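Local atomic coordinates of lipase (Streptomyces rimosus, PDB entry 5MAL), a protein that hydrolyses triacylglycerols and other esters, preferring medium-length acyl chains, as a secreted serine lipase of the GDSL (SGNH hydrolase) family. Residues R109-I112 against A118-D121. Residues are numbered along the deposited sequence; the frame is centred on the assembly and turned at random.
Sequences RAYI and AQLD
Tyr111 and Gln119 lie eight residues apart on one long helix, 98-130, with their CA atoms 10.7 Å apart, clearly shorter than the roughly 12.4 Å expected of such a pair in a straight, regular helix, which points to a bend or local irregularity in between. The two side chains bridge that gap and meet through their polar ends. On Tyr111, CG stands anti to the backbone N (chi1 -167°), which leans the ring toward the later turns, hydroxyl foremost. Gln119 keeps CG beside its backbone N and runs out extended, slanting partly back, so that the two side chains cross at about a right angle.

The join is a short hydrogen bond, 2.5 Å from Tyr111 OH to Gln119 OE1, with the hydroxyl as donor. It comes in from the flank of the carbonyl, at a C=O...O angle of 105° and tilted out of the carbonyl plane. Because of this crosswise approach, Tyr111 OH also lies 3.0 Å from Gln119 NE2. Gln119 OE1 sits at the ring's edge, near its plane, 3.2 Å from Tyr111 CE1, while the ring and amide planes are turned 53° apart. Replacing Tyr111 with a phenylalanine would probably leave the Gln119 carbonyl without this donor and its amide freer to turn.

Both side chains also touch Asp83, in the loop following strand 74-78. Helix 98-130 belongs to the connection from that strand to the neighbouring parallel strand 135-139, a beta-alpha-beta crossover of the central sheet. Ile112 and Leu120 pack on helix 159-180, to which salt bridges from Arg109 to Asp169 and from Asp121 to Arg177 also tie this helix.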
loop_
_atom_site.group_PDB
_atom_site.type_symbol
_atom_site.label_atom_id
_atom_site.label_comp_id
_atom_site.label_asym_id
_atom_site.label_seq_id
_atom_site.Cartn_x
_atom_site.Cartn_y
_atom_site.Cartn_z
ATOM N N ARG A 109 9.497 -12.639 -2.596
ATOM C CA ARG A 109 10.416 -11.754 -3.296
ATOM C C ARG A 109 10.624 -12.217 -4.730
ATOM O O ARG A 109 10.805 -11.398 -5.626
ATOM C CB ARG A 109 11.754 -11.669 -2.570
ATOM C CG ARG A 109 11.668 -10.891 -1.270
ATOM C CD ARG A 109 13.030 -10.768 -0.648
ATOM N NE ARG A 109 13.878 -9.905 -1.456
ATOM C CZ ARG A 109 15.195 -9.821 -1.323
ATOM N NH1 ARG A 109 15.822 -10.565 -0.416
ATOM N NH2 ARG A 109 15.881 -8.996 -2.100
ATOM N N ALA A 110 10.594 -13.529 -4.944
ATOM C CA ALA A 110 10.659 -14.048 -6.305
ATOM C C ALA A 110 9.448 -13.550 -7.082
ATOM O O ALA A 110 9.568 -13.163 -8.243
ATOM C CB ALA A 110 10.715 -15.561 -6.309
ATOM N N TYR A 111 8.289 -13.546 -6.425
ATOM C CA TYR A 111 7.059 -13.079 -7.050
ATOM C C TYR A 111 7.174 -11.626 -7.446
ATOM O O TYR A 111 6.892 -11.249 -8.585
ATOM C CB TYR A 111 5.860 -13.246 -6.124
ATOM C CG TYR A 111 4.549 -13.071 -6.858
ATOM C CD1 TYR A 111 4.064 -11.803 -7.179
ATOM C CD2 TYR A 111 3.804 -14.173 -7.243
ATOM C CE1 TYR A 111 2.869 -11.646 -7.861
ATOM C CE2 TYR A 111 2.606 -14.025 -7.915
ATOM C CZ TYR A 111 2.148 -12.766 -8.230
ATOM O OH TYR A 111 0.956 -12.642 -8.911
ATOM N N ILE A 112 7.563 -10.809 -6.478
ATOM C CA ILE A 112 7.754 -9.388 -6.695
ATOM C C ILE A 112 8.672 -9.090 -7.864
ATOM O O ILE A 112 8.353 -8.263 -8.720
ATOM C CB ILE A 112 8.337 -8.737 -5.455
ATOM C CG1 ILE A 112 7.308 -8.770 -4.322
ATOM C CG2 ILE A 112 8.792 -7.329 -5.767
ATOM C CD1 ILE A 112 7.911 -8.590 -2.937
ATOM N N ALA A 118 4.440 -7.534 -14.594
ATOM C CA ALA A 118 3.486 -7.634 -15.693
ATOM C C ALA A 118 2.067 -7.421 -15.207
ATOM O O ALA A 118 1.208 -6.969 -15.966
ATOM C CB ALA A 118 3.596 -8.979 -16.392
ATOM N N GLN A 119 1.816 -7.759 -13.946
ATOM C CA GLN A 119 0.490 -7.586 -13.392
ATOM C C GLN A 119 0.255 -6.124 -13.099
ATOM O O GLN A 119 -0.858 -5.638 -13.225
ATOM C CB GLN A 119 0.318 -8.412 -12.134
ATOM C CG GLN A 119 0.465 -9.888 -12.383
ATOM C CD GLN A 119 0.218 -10.656 -11.133
ATOM O OE1 GLN A 119 0.891 -10.435 -10.123
ATOM N NE2 GLN A 119 -0.756 -11.555 -11.170
ATOM N N LEU A 120 1.312 -5.419 -12.707
ATOM C CA LEU A 120 1.192 -3.973 -12.546
ATOM C C LEU A 120 0.864 -3.332 -13.891
ATOM O O LEU A 120 -0.013 -2.460 -13.979
ATOM C CB LEU A 120 2.468 -3.376 -11.962
ATOM C CG LEU A 120 2.792 -3.806 -10.533
ATOM C CD1 LEU A 120 4.112 -3.188 -10.121
ATOM C CD2 LEU A 120 1.666 -3.385 -9.598
ATOM N N ASP A 121 1.560 -3.774 -14.938
ATOM C CA ASP A 121 1.285 -3.278 -16.279
ATOM C C ASP A 121 -0.179 -3.463 -16.646
ATOM O O ASP A 121 -0.776 -2.587 -17.267
ATOM C CB ASP A 121 2.175 -3.972 -17.312
ATOM C CG ASP A 121 3.568 -3.407 -17.347
ATOM O OD1 ASP A 121 3.753 -2.235 -16.944
ATOM O OD2 ASP A 121 4.481 -4.124 -17.801
#